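Local coordinates for BauA (Acinetobacter baumannii, PDB 6HCP), which takes up ferric preacinetobactin across the outer membrane as a TonB-dependent siderophore receptor, at residues S277-S282 against P400-K405; K200-R205 against L231-E236; D59-T64 against A469-A474; T497-G502 against K544-L549. All blocks are in the same frame, centred on the assembly; numbering follows the deposited sequence.

Contact 1: residues S277-S282 against P400-K405; sequences SPDWGS and PNWGPK. With EDO (1,2-ethanediol), chain D.
Ser277 to Trp280 runs at 41° to Trp402 to Lys405, with a type I beta turn from Pro278 to Gly281 and Pro278 CA 5.6 Å from Trp402 CA. The indole of Trp402 lays one face on the start of the turn, where Pro278 CA makes a CH-pi contact 3.6 Å from the centroid of its five-membered ring. Proline suits this site because its own ring adds apolar packing, CG lying 3.7 Å from Trp402 CE3. Trp280 is clamped on both faces: Pro278 CB sits over one, and Lys405 CA forms a CH-pi contact with the other. Its CG stands between the backbone N and the carbonyl carbon (chi1 52°), folding the indole back over Pro278. NE1 of Trp280 then donates to Trp402 O at 3.0 Å in a straight bond (179°); the oxygen lies in the indole plane. Water accepts from Trp402 NE1 at 2.8 Å, and a second water links Asp279 OD2, Pro400 O and Trp402 N. Asp279 OD2 also has a long, weak ion pair with Lys268 of the second subunit. Each indole N-H thus has a partner, a carbonyl for Trp280 and a water for Trp402, while the ring faces pack on chain and proline where these two barrel loops meet.

Contact 2: residues K200-R205 against L231-E236; sequences KEFGVR and LDWQGE
Strand 202-205 meets strand 231-234 in antiparallel register (165°), their axes 4.7 Å apart, with Gly203 and Asp232 as the hydrogen-bonded pair and Phe202-Trp233 and Val204-Leu231 as non-hydrogen-bonded pairs. Gly203 N donates to Asp232 O at 2.9 Å, Asp232 N returns the bond to Gly203 O, and Gln234 N reaches Glu201 O at 2.8 Å. Phe202 and Trp233 share one face of the sheet. The phenyl ring leans across the pyrrole side of the indole at an oblique 35°, CE1 of Phe202 only 3.3 Å from Trp233 CD1. Next along that face, both methyls of Val204 touch a single branch of Leu231, CG1 to CD2 being 3.9 Å. The other face is polar. Asp232 turns OD1 to within 3.3 Å of Gly203 CA, close packing that a glycine permits because it has no side chain there. OD2 of Asp232 accepts from Gln234 NE2 at 2.8 Å on its anti side and also forms a salt bridge with Arg195. Aromatic and branched apolar groups on one face and a paired, buried carboxylate on the other give the alternation of an outer-membrane barrel, consistent with lipid outside and a polar interior.

Contact 3: residues D59-T64 against A469-A474; sequences DTPFNT and ALLIKA
Ala469 turns its methyl toward Pro61 of the plug, and CB comes within 3.6 Å of Pro61 CG. The Phe62 ring approaches the same methyl more loosely and obliquely. A small residue suits this position, since the proline ring lies close against the barrel wall. Leu470 CB points away from the plug, but its carbonyl O is a looser neighbour of Pro61 CB, at 4.1 Å. Leu471 turns inward again. Its CG is anti to the backbone N (chi1 -175°) and, with chi2 at an unusual 133°, this carries CD1 up to the main chain between Asp59 and Pro61; it lies 3.5 Å from Asp59 C and 3.6 Å from Thr60 N. The contact is therefore largely methyl against peptide, with Leu471 CB also near Pro61 CB. Lys473, the next residue to face the plug, closes the contact with a salt bridge. Bends at chi3 and chi4, both 78°, curl its chain over so that NZ meets Asp59 OD1 at 2.8 Å, on the syn side and somewhat out of the carboxylate plane. A long, flexible lysine can make this reach, although Asp59 starts from a CB directed away from the strand. Pro61 is the centre of an inverse gamma turn, whose carbonyls are gripped from the wall: Lys518 donates to Thr60 O and Phe62 O, and Asn483 to Pro61 O. The plug loop before strand 64-68 thus lies against strand 461-473, between Gln437 of strand 436-451, beside Asp59 and Lys473, and Tyr481 of strand 478-489, beside Pro61.

Contact 4: residues T497-G502 against K544-L549; sequences TASNPG and KLVNNL
Packing comes first in this contact, with Ser499 set against the hairpin turn that runs from Val546 to Leu549. Its CB lies 3.2 Å from Val546 O and 3.9 Å from Leu549 CB. With OG between the backbone N and the carbonyl carbon (chi1 68°), the hydroxyl passes alongside Val546, 3.6 Å from its CB, and a residue as small as serine fits here close to the turn. Leu549 spreads its two branches along the backbone of Thr497 and Ala498: CD1 approaches Ala498 O at 4.1 Å and CD2 approaches Thr497 O. Hydrogen bonds within the hairpin give this surface its shape. Leu549 N donates to Val546 O at 2.9 Å, closing a type I' turn, and Val546 N to Leu549 O at 3.0 Å is the return bond of the hairpin pair. Asn547 and Asn548 occupy the turn's centre with positive phi, a conformation that asparagine tolerates well. Bridging polar contacts come last. One water donates to Ser499 O at 2.7 Å and accepts from Asn547 ND2 at 2.9 Å, while Ser499 OG is hydrogen-bonded to Thr551 OG1, so the hydroxyl has its polar partner on strand 549-569, with no bond to the turn. The direct contact between the two loops is therefore van der Waals and modest in area, supplemented by water; it lies on the surface of the barrel's projecting loops, where crystal neighbours also touch Val546, Asn547 and Leu549 and may influence their positions.

From the N terminus, contact 3 opens first, in the plug at 59-64, and closes 405 residues later on barrel strand 461-473, so it spans much of the chain and ties the plug to the wall. Nested within its loop are two others in series: contact 2 closes quickly, across the hairpin of strands 202-212 and 221-234, and contact 1 then joins the loops preceding strands 282-297 and 412-431. Contact 4 begins after contact 3 has closed and pairs the loop before strand 508-520 with the hairpin at 544-549. None cross and none touch; contacts 2 and 4 lie on opposite sides of the chain's centre, their own centres about 60 Å apart.

Contact 1: residues S277-S282 against P400-K405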
loop_
_atom_site.group_PDB
_atom_site.type_symbol
_atom_site.label_atom_id
_atom_site.label_comp_id
_atom_site.label_asym_id
_atom_site.label_seq_id
_atom_site.Cartn_x
_atom_site.Cartn_y
_atom_site.Cartn_z
ATOM N N SER A 277 -4.325 7.490 23.347
ATOM C CA SER A 277 -5.168 7.493 24.526
ATOM C C SER A 277 -5.302 6.055 25.016
ATOM O O SER A 277 -5.046 5.124 24.253
ATOM C CB SER A 277 -6.541 8.114 24.195
ATOM O OG SER A 277 -6.410 9.435 23.667
ATOM N N PRO A 278 -5.796 5.821 26.248
ATOM C CA PRO A 278 -5.888 4.464 26.785
ATOM C C PRO A 278 -6.649 3.497 25.870
ATOM O O PRO A 278 -7.752 3.789 25.422
ATOM C CB PRO A 278 -6.612 4.651 28.128
ATOM C CG PRO A 278 -6.295 6.073 28.543
ATOM C CD PRO A 278 -6.116 6.845 27.254
ATOM N N ASP A 279 -6.074 2.298 25.661
ATOM C CA ASP A 279 -6.702 1.264 24.863
ATOM C C ASP A 279 -8.029 0.856 25.506
ATOM O O ASP A 279 -8.976 0.561 24.789
ATOM C CB ASP A 279 -5.775 0.057 24.593
ATOM C CG ASP A 279 -4.982 -0.465 25.783
ATOM O OD1 ASP A 279 -5.448 -0.271 26.931
ATOM O OD2 ASP A 279 -3.902 -1.087 25.558
ATOM N N TRP A 280 -8.131 0.979 26.833
ATOM C CA TRP A 280 -9.361 0.603 27.545
ATOM C C TRP A 280 -10.399 1.738 27.558
ATOM O O TRP A 280 -11.527 1.519 27.994
ATOM C CB TRP A 280 -9.042 0.139 28.966
ATOM C CG TRP A 280 -8.211 1.076 29.783
ATOM C CD1 TRP A 280 -6.903 0.900 30.142
ATOM C CD2 TRP A 280 -8.642 2.291 30.431
ATOM N NE1 TRP A 280 -6.489 1.934 30.934
ATOM C CE2 TRP A 280 -7.540 2.787 31.152
ATOM C CE3 TRP A 280 -9.862 2.974 30.516
ATOM C CZ2 TRP A 280 -7.601 3.959 31.898
ATOM C CZ3 TRP A 280 -9.918 4.139 31.240
ATOM C CH2 TRP A 280 -8.811 4.617 31.938
ATOM N N GLY A 281 -10.013 2.939 27.113
ATOM C CA GLY A 281 -10.920 4.112 27.180
ATOM C C GLY A 281 -12.103 3.939 26.250
ATOM O O GLY A 281 -11.972 3.336 25.177
ATOM N N SER A 282 -13.283 4.417 26.657
ATOM C CA SER A 282 -14.436 4.269 25.804
ATOM C C SER A 282 -15.393 5.449 25.977
ATOM O O SER A 282 -15.434 6.124 27.033
ATOM C CB SER A 282 -15.142 2.960 26.015
ATOM O OG SER A 282 -15.678 2.888 27.307
ATOM N N PRO A 400 2.252 0.290 24.759
ATOM C CA PRO A 400 2.128 1.058 25.997
ATOM C C PRO A 400 1.348 0.285 27.068
ATOM O O PRO A 400 0.390 -0.419 26.780
ATOM C CB PRO A 400 1.397 2.322 25.518
ATOM C CG PRO A 400 0.527 1.813 24.388
ATOM C CD PRO A 400 1.446 0.848 23.660
ATOM N N ASN A 401 1.711 0.503 28.329
ATOM C CA ASN A 401 0.974 -0.084 29.438
ATOM C C ASN A 401 0.023 0.978 30.015
ATOM O O ASN A 401 0.504 1.922 30.655
ATOM C CB ASN A 401 1.927 -0.550 30.541
ATOM C CG ASN A 401 1.213 -1.165 31.726
ATOM O OD1 ASN A 401 -0.011 -1.277 31.748
ATOM N ND2 ASN A 401 1.977 -1.561 32.729
ATOM N N TRP A 402 -1.272 0.852 29.706
ATOM C CA TRP A 402 -2.275 1.849 30.090
ATOM C C TRP A 402 -2.859 1.533 31.473
ATOM O O TRP A 402 -3.663 2.306 31.996
ATOM C CB TRP A 402 -3.375 1.952 29.032
ATOM C CG TRP A 402 -2.929 2.669 27.799
ATOM C CD1 TRP A 402 -2.709 2.126 26.564
ATOM C CD2 TRP A 402 -2.581 4.055 27.705
ATOM N NE1 TRP A 402 -2.270 3.098 25.701
ATOM C CE2 TRP A 402 -2.145 4.279 26.384
ATOM C CE3 TRP A 402 -2.663 5.141 28.587
ATOM C CZ2 TRP A 402 -1.830 5.554 25.921
ATOM C CZ3 TRP A 402 -2.345 6.395 28.125
ATOM C CH2 TRP A 402 -1.924 6.595 26.810
ATOM N N GLY A 403 -2.452 0.404 32.065
ATOM C CA GLY A 403 -2.925 0.043 33.399
ATOM C C GLY A 403 -4.355 -0.487 33.371
ATOM O O GLY A 403 -4.949 -0.705 32.315
ATOM N N PRO A 404 -4.939 -0.806 34.543
ATOM C CA PRO A 404 -6.289 -1.355 34.581
ATOM C C PRO A 404 -7.362 -0.299 34.248
ATOM O O PRO A 404 -7.124 0.909 34.366
ATOM C CB PRO A 404 -6.414 -1.869 36.021
ATOM C CG PRO A 404 -5.417 -1.059 36.828
ATOM C CD PRO A 404 -4.358 -0.557 35.869
ATOM N N LYS A 405 -8.492 -0.782 33.734
ATOM C CA LYS A 405 -9.638 0.016 33.437
ATOM C C LYS A 405 -10.400 0.318 34.722
ATOM O O LYS A 405 -10.912 -0.590 35.357
ATOM C CB LYS A 405 -10.542 -0.746 32.478
ATOM C CG LYS A 405 -11.775 0.011 32.010
ATOM C CD LYS A 405 -12.791 -0.911 31.389
ATOM C CE LYS A 405 -13.559 -0.271 30.258
ATOM N NZ LYS A 405 -14.213 -1.289 29.402
HETATM C C1 EDO D . -18.660 4.493 28.183
HETATM O O1 EDO D . -18.292 3.376 27.384
HETATM C C2 EDO D . -17.919 4.526 29.490
HETATM O O2 EDO D . -18.254 3.362 30.258
HETATM O O HOH W 1 -2.954 3.093 23.025
HETATM O O HOH W 2 -2.240 -1.374 28.225
HETATM O O HOH W 3 -13.060 -0.619 27.122
#

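Contact 2: residues K200-R205 against L231-E236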
loop_
_atom_site.group_PDB
_atom_site.type_symbol
_atom_site.label_atom_id
_atom_site.label_comp_id
_atom_site.label_asym_id
_atom_site.label_seq_id
_atom_site.Cartn_x
_atom_site.Cartn_y
_atom_site.Cartn_z
ATOM N N LYS A 200 -52.211 7.344 -2.474
ATOM C CA LYS A 200 -50.848 7.242 -1.911
ATOM C C LYS A 200 -50.553 8.474 -1.044
ATOM O O LYS A 200 -49.464 9.041 -1.085
ATOM C CB LYS A 200 -49.833 7.091 -3.045
ATOM C CG LYS A 200 -49.844 5.722 -3.713
ATOM C CD LYS A 200 -48.873 5.606 -4.858
ATOM C CE LYS A 200 -48.702 4.171 -5.309
ATOM N NZ LYS A 200 -47.634 4.061 -6.324
ATOM N N GLU A 201 -51.537 8.845 -0.221
ATOM C CA GLU A 201 -51.491 10.075 0.534
ATOM C C GLU A 201 -50.698 9.848 1.830
ATOM O O GLU A 201 -50.325 10.820 2.493
ATOM C CB GLU A 201 -52.912 10.602 0.785
ATOM C CG GLU A 201 -53.787 9.665 1.606
ATOM C CD GLU A 201 -54.704 8.752 0.793
ATOM O OE1 GLU A 201 -54.446 8.567 -0.415
ATOM O OE2 GLU A 201 -55.665 8.212 1.378
ATOM N N PHE A 202 -50.499 8.576 2.212
ATOM C CA PHE A 202 -49.700 8.211 3.377
ATOM C C PHE A 202 -48.392 7.540 2.943
ATOM O O PHE A 202 -48.382 6.711 2.035
ATOM C CB PHE A 202 -50.435 7.252 4.312
ATOM C CG PHE A 202 -51.753 7.759 4.829
ATOM C CD1 PHE A 202 -51.804 8.593 5.932
ATOM C CD2 PHE A 202 -52.946 7.346 4.251
ATOM C CE1 PHE A 202 -53.021 9.052 6.411
ATOM C CE2 PHE A 202 -54.163 7.798 4.737
ATOM C CZ PHE A 202 -54.195 8.673 5.797
ATOM N N GLY A 203 -47.312 7.837 3.669
ATOM C CA GLY A 203 -45.999 7.238 3.406
ATOM C C GLY A 203 -45.348 6.740 4.679
ATOM O O GLY A 203 -45.473 7.357 5.745
ATOM N N VAL A 204 -44.686 5.581 4.576
ATOM C CA VAL A 204 -43.878 5.025 5.646
ATOM C C VAL A 204 -42.484 4.706 5.077
ATOM O O VAL A 204 -42.359 4.005 4.056
ATOM C CB VAL A 204 -44.524 3.762 6.229
ATOM C CG1 VAL A 204 -43.658 3.168 7.314
ATOM C CG2 VAL A 204 -45.944 4.009 6.729
ATOM N N ARG A 205 -41.441 5.202 5.747
ATOM C CA ARG A 205 -40.034 4.933 5.339
ATOM C C ARG A 205 -39.218 4.557 6.581
ATOM O O ARG A 205 -39.212 5.273 7.569
ATOM C CB ARG A 205 -39.485 6.152 4.587
ATOM C CG ARG A 205 -38.047 5.999 4.106
ATOM C CD ARG A 205 -37.940 5.693 2.632
ATOM N NE ARG A 205 -36.559 5.612 2.185
ATOM C CZ ARG A 205 -36.039 6.370 1.243
ATOM N NH1 ARG A 205 -36.740 7.366 0.732
ATOM N NH2 ARG A 205 -34.809 6.134 0.815
ATOM N N LEU A 231 -42.686 9.231 8.506
ATOM C CA LEU A 231 -44.116 9.111 8.158
ATOM C C LEU A 231 -44.587 10.437 7.577
ATOM O O LEU A 231 -44.232 11.498 8.075
ATOM C CB LEU A 231 -44.949 8.772 9.393
ATOM C CG LEU A 231 -44.415 7.653 10.276
ATOM C CD1 LEU A 231 -45.215 7.556 11.565
ATOM C CD2 LEU A 231 -44.425 6.327 9.535
ATOM N N ASP A 232 -45.472 10.372 6.588
ATOM C CA ASP A 232 -46.052 11.573 6.069
ATOM C C ASP A 232 -47.501 11.320 5.627
ATOM O O ASP A 232 -47.889 10.191 5.279
ATOM C CB ASP A 232 -45.244 12.138 4.906
ATOM C CG ASP A 232 -45.425 11.369 3.605
ATOM O OD1 ASP A 232 -44.787 10.318 3.477
ATOM O OD2 ASP A 232 -46.040 11.938 2.667
ATOM N N TRP A 233 -48.283 12.397 5.675
ATOM C CA TRP A 233 -49.645 12.454 5.125
ATOM C C TRP A 233 -49.780 13.715 4.275
ATOM O O TRP A 233 -49.481 14.819 4.735
ATOM C CB TRP A 233 -50.689 12.405 6.246
ATOM C CG TRP A 233 -52.064 12.764 5.770
ATOM C CD1 TRP A 233 -52.872 12.006 4.973
ATOM C CD2 TRP A 233 -52.749 14.018 5.952
ATOM N NE1 TRP A 233 -54.015 12.691 4.661
ATOM C CE2 TRP A 233 -53.979 13.921 5.260
ATOM C CE3 TRP A 233 -52.467 15.198 6.651
ATOM C CZ2 TRP A 233 -54.905 14.961 5.232
ATOM C CZ3 TRP A 233 -53.394 16.220 6.640
ATOM C CH2 TRP A 233 -54.595 16.103 5.934
ATOM N N GLN A 234 -50.123 13.528 3.000
ATOM C CA GLN A 234 -50.343 14.622 2.075
ATOM C C GLN A 234 -51.853 14.778 1.860
ATOM O O GLN A 234 -52.477 13.928 1.236
ATOM C CB GLN A 234 -49.683 14.381 0.720
ATOM C CG GLN A 234 -48.219 13.993 0.798
ATOM C CD GLN A 234 -47.380 15.051 1.476
ATOM O OE1 GLN A 234 -47.430 16.235 1.144
ATOM N NE2 GLN A 234 -46.635 14.620 2.478
ATOM N N GLY A 235 -52.425 15.848 2.418
ATOM C CA GLY A 235 -53.819 16.209 2.203
ATOM C C GLY A 235 -53.946 17.237 1.100
ATOM O O GLY A 235 -52.944 17.665 0.517
ATOM N N GLU A 236 -55.182 17.665 0.830
ATOM C CA GLU A 236 -55.445 18.616 -0.240
ATOM C C GLU A 236 -54.855 19.983 0.120
ATOM O O GLU A 236 -54.208 20.627 -0.705
ATOM C CB GLU A 236 -56.949 18.743 -0.478
ATOM C CG GLU A 236 -57.283 19.508 -1.742
ATOM C CD GLU A 236 -58.770 19.589 -2.039
ATOM O OE1 GLU A 236 -59.526 18.749 -1.500
ATOM O OE2 GLU A 236 -59.168 20.499 -2.791
#

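Contact 3: residues D59-T64 against A469-A474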
loop_
_atom_site.group_PDB
_atom_site.type_symbol
_atom_site.label_atom_id
_atom_site.label_comp_id
_atom_site.label_asym_id
_atom_site.label_seq_id
_atom_site.Cartn_x
_atom_site.Cartn_y
_atom_site.Cartn_z
ATOM N N ASP A 59 -31.237 31.706 -6.599
ATOM C CA ASP A 59 -32.127 32.663 -5.916
ATOM C C ASP A 59 -31.708 32.864 -4.450
ATOM O O ASP A 59 -32.440 33.471 -3.683
ATOM C CB ASP A 59 -33.566 32.170 -5.931
ATOM C CG ASP A 59 -34.181 32.104 -7.317
ATOM O OD1 ASP A 59 -33.750 32.890 -8.172
ATOM O OD2 ASP A 59 -35.055 31.232 -7.524
ATOM N N THR A 60 -30.597 32.249 -4.033
ATOM C CA THR A 60 -30.215 32.232 -2.613
ATOM C C THR A 60 -29.014 33.146 -2.400
ATOM O O THR A 60 -27.920 32.867 -2.910
ATOM C CB THR A 60 -29.884 30.814 -2.153
ATOM O OG1 THR A 60 -31.027 29.975 -2.327
ATOM C CG2 THR A 60 -29.470 30.764 -0.696
ATOM N N PRO A 61 -29.168 34.262 -1.650
ATOM C CA PRO A 61 -28.071 35.207 -1.430
ATOM C C PRO A 61 -27.204 34.793 -0.232
ATOM O O PRO A 61 -26.815 35.622 0.591
ATOM C CB PRO A 61 -28.803 36.515 -1.156
ATOM C CG PRO A 61 -30.047 36.063 -0.426
ATOM C CD PRO A 61 -30.423 34.719 -1.026
ATOM N N PHE A 62 -26.847 33.511 -0.229
ATOM C CA PHE A 62 -25.978 32.875 0.755
ATOM C C PHE A 62 -25.233 31.762 0.022
ATOM O O PHE A 62 -25.702 31.321 -1.041
ATOM C CB PHE A 62 -26.795 32.266 1.897
ATOM C CG PHE A 62 -27.589 33.255 2.706
ATOM C CD1 PHE A 62 -26.983 34.006 3.697
ATOM C CD2 PHE A 62 -28.925 33.480 2.430
ATOM C CE1 PHE A 62 -27.693 34.993 4.360
ATOM C CE2 PHE A 62 -29.635 34.448 3.108
ATOM C CZ PHE A 62 -29.020 35.201 4.071
ATOM N N ASN A 63 -24.072 31.374 0.548
ATOM C CA ASN A 63 -23.304 30.265 0.009
ATOM C C ASN A 63 -23.828 28.963 0.629
ATOM O O ASN A 63 -23.684 28.714 1.837
ATOM C CB ASN A 63 -21.808 30.515 0.244
ATOM C CG ASN A 63 -20.912 29.538 -0.492
ATOM O OD1 ASN A 63 -21.306 28.410 -0.752
ATOM N ND2 ASN A 63 -19.724 29.978 -0.866
ATOM N N THR A 64 -24.543 28.189 -0.192
ATOM C CA THR A 64 -25.285 27.013 0.217
ATOM C C THR A 64 -24.904 25.820 -0.668
ATOM O O THR A 64 -24.538 25.984 -1.833
ATOM C CB THR A 64 -26.795 27.214 0.097
ATOM O OG1 THR A 64 -27.086 27.610 -1.252
ATOM C CG2 THR A 64 -27.304 28.230 1.098
ATOM N N ALA A 469 -30.351 41.003 2.727
ATOM C CA ALA A 469 -29.673 40.347 1.633
ATOM C C ALA A 469 -30.253 40.856 0.307
ATOM O O ALA A 469 -31.447 41.124 0.199
ATOM C CB ALA A 469 -29.844 38.857 1.756
ATOM N N LEU A 470 -29.384 40.977 -0.690
ATOM C CA LEU A 470 -29.774 41.441 -2.009
ATOM C C LEU A 470 -29.240 40.454 -3.038
ATOM O O LEU A 470 -28.051 40.104 -3.013
ATOM C CB LEU A 470 -29.190 42.840 -2.230
ATOM C CG LEU A 470 -29.444 43.455 -3.601
ATOM C CD1 LEU A 470 -30.941 43.578 -3.853
ATOM C CD2 LEU A 470 -28.749 44.804 -3.705
ATOM N N LEU A 471 -30.127 40.020 -3.935
ATOM C CA LEU A 471 -29.740 39.163 -5.025
ATOM C C LEU A 471 -30.204 39.764 -6.363
ATOM O O LEU A 471 -31.346 40.172 -6.484
ATOM C CB LEU A 471 -30.353 37.786 -4.813
ATOM C CG LEU A 471 -29.902 36.778 -5.865
ATOM C CD1 LEU A 471 -29.478 35.476 -5.237
ATOM C CD2 LEU A 471 -30.981 36.580 -6.917
ATOM N N ILE A 472 -29.274 39.845 -7.318
ATOM C CA ILE A 472 -29.546 40.310 -8.667
ATOM C C ILE A 472 -29.254 39.171 -9.655
ATOM O O ILE A 472 -28.139 38.644 -9.711
ATOM C CB ILE A 472 -28.726 41.563 -8.991
ATOM C CG1 ILE A 472 -29.051 42.718 -8.038
ATOM C CG2 ILE A 472 -28.931 41.948 -10.457
ATOM C CD1 ILE A 472 -28.051 43.850 -8.095
ATOM N N LYS A 473 -30.287 38.780 -10.400
ATOM C CA LYS A 473 -30.145 37.831 -11.494
ATOM C C LYS A 473 -29.686 38.586 -12.737
ATOM O O LYS A 473 -30.496 39.143 -13.443
ATOM C CB LYS A 473 -31.464 37.093 -11.717
ATOM C CG LYS A 473 -31.959 36.297 -10.520
ATOM C CD LYS A 473 -33.323 35.677 -10.687
ATOM C CE LYS A 473 -33.315 34.412 -11.521
ATOM N NZ LYS A 473 -32.822 33.246 -10.752
ATOM N N ALA A 474 -28.371 38.664 -12.933
ATOM C CA ALA A 474 -27.780 39.374 -14.052
ATOM C C ALA A 474 -28.223 38.721 -15.366
ATOM O O ALA A 474 -28.514 39.420 -16.330
ATOM C CB ALA A 474 -26.281 39.416 -13.929
#

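Contact 4: residues T497-G502 against K544-L549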
loop_
_atom_site.group_PDB
_atom_site.type_symbol
_atom_site.label_atom_id
_atom_site.label_comp_id
_atom_site.label_asym_id
_atom_site.label_seq_id
_atom_site.Cartn_x
_atom_site.Cartn_y
_atom_site.Cartn_z
ATOM N N THR A 497 -14.794 37.571 41.208
ATOM C CA THR A 497 -13.542 38.312 41.375
ATOM C C THR A 497 -13.534 39.630 40.585
ATOM O O THR A 497 -12.616 40.440 40.742
ATOM C CB THR A 497 -12.350 37.461 40.929
ATOM O OG1 THR A 497 -12.643 37.034 39.603
ATOM C CG2 THR A 497 -12.118 36.254 41.815
ATOM N N ALA A 498 -14.558 39.866 39.755
ATOM C CA ALA A 498 -14.571 41.036 38.860
ATOM C C ALA A 498 -15.112 42.274 39.593
ATOM O O ALA A 498 -15.742 42.144 40.620
ATOM C CB ALA A 498 -15.402 40.713 37.641
ATOM N N SER A 499 -14.888 43.458 39.019
ATOM C CA SER A 499 -15.505 44.703 39.495
ATOM C C SER A 499 -17.024 44.652 39.298
ATOM O O SER A 499 -17.765 45.404 39.934
ATOM C CB SER A 499 -14.918 45.884 38.795
ATOM O OG SER A 499 -15.264 45.898 37.416
ATOM N N ASN A 500 -17.462 43.852 38.315
ATOM C CA ASN A 500 -18.868 43.752 37.924
ATOM C C ASN A 500 -19.325 42.321 38.164
ATOM O O ASN A 500 -19.795 41.646 37.237
ATOM C CB ASN A 500 -19.091 44.167 36.465
ATOM C CG ASN A 500 -18.189 43.453 35.474
ATOM O OD1 ASN A 500 -17.051 43.092 35.790
ATOM N ND2 ASN A 500 -18.628 43.377 34.223
ATOM N N PRO A 501 -19.155 41.789 39.395
ATOM C CA PRO A 501 -19.366 40.365 39.640
ATOM C C PRO A 501 -20.798 39.929 39.312
ATOM O O PRO A 501 -21.745 40.613 39.655
ATOM C CB PRO A 501 -19.097 40.216 41.155
ATOM C CG PRO A 501 -19.450 41.566 41.724
ATOM C CD PRO A 501 -19.025 42.551 40.653
ATOM N N GLY A 502 -20.930 38.811 38.602
ATOM C CA GLY A 502 -22.205 38.189 38.344
ATOM C C GLY A 502 -22.965 38.840 37.187
ATOM O O GLY A 502 -24.020 38.371 36.835
ATOM N N LYS A 544 -8.448 47.578 33.230
ATOM C CA LYS A 544 -9.653 48.392 33.369
ATOM C C LYS A 544 -10.204 48.221 34.785
ATOM O O LYS A 544 -10.846 47.214 35.090
ATOM C CB LYS A 544 -10.700 48.026 32.313
ATOM C CG LYS A 544 -11.943 48.907 32.359
ATOM C CD LYS A 544 -12.790 48.881 31.110
ATOM C CE LYS A 544 -14.072 49.666 31.288
ATOM N NZ LYS A 544 -14.989 49.467 30.144
ATOM N N LEU A 545 -9.736 49.104 35.677
ATOM C CA LEU A 545 -9.992 49.001 37.106
ATOM C C LEU A 545 -11.242 49.823 37.423
ATOM O O LEU A 545 -11.326 50.997 37.055
ATOM C CB LEU A 545 -8.797 49.543 37.896
ATOM C CG LEU A 545 -7.476 48.790 37.748
ATOM C CD1 LEU A 545 -6.444 49.397 38.684
ATOM C CD2 LEU A 545 -7.642 47.304 38.030
ATOM N N VAL A 546 -12.155 49.178 38.146
ATOM C CA VAL A 546 -13.312 49.774 38.731
ATOM C C VAL A 546 -13.372 49.290 40.181
ATOM O O VAL A 546 -13.215 48.085 40.435
ATOM C CB VAL A 546 -14.578 49.392 37.940
ATOM C CG1 VAL A 546 -15.841 49.866 38.642
ATOM C CG2 VAL A 546 -14.503 49.927 36.511
ATOM N N ASN A 547 -13.387 50.251 41.118
ATOM C CA ASN A 547 -13.212 49.949 42.539
ATOM C C ASN A 547 -11.934 49.124 42.729
ATOM O O ASN A 547 -11.943 48.194 43.498
ATOM C CB ASN A 547 -14.391 49.153 43.102
ATOM C CG ASN A 547 -15.611 50.017 43.312
ATOM O OD1 ASN A 547 -15.490 51.162 43.745
ATOM N ND2 ASN A 547 -16.785 49.429 43.164
ATOM N N ASN A 548 -10.888 49.485 41.986
ATOM C CA ASN A 548 -9.560 48.895 42.114
ATOM C C ASN A 548 -9.607 47.399 41.792
ATOM O O ASN A 548 -8.710 46.657 42.225
ATOM C CB ASN A 548 -8.989 49.085 43.527
ATOM C CG ASN A 548 -7.476 49.087 43.532
ATOM O OD1 ASN A 548 -6.847 49.634 42.625
ATOM N ND2 ASN A 548 -6.892 48.371 44.476
ATOM N N LEU A 549 -10.619 46.970 41.016
ATOM C CA LEU A 549 -10.753 45.558 40.623
ATOM C C LEU A 549 -10.749 45.447 39.100
ATOM O O LEU A 549 -11.284 46.312 38.400
ATOM C CB LEU A 549 -12.044 44.979 41.196
ATOM C CG LEU A 549 -12.077 44.708 42.697
ATOM C CD1 LEU A 549 -13.511 44.489 43.147
ATOM C CD2 LEU A 549 -11.215 43.512 43.062
HETATM O O HOH W 4 -16.775 46.679 42.122
#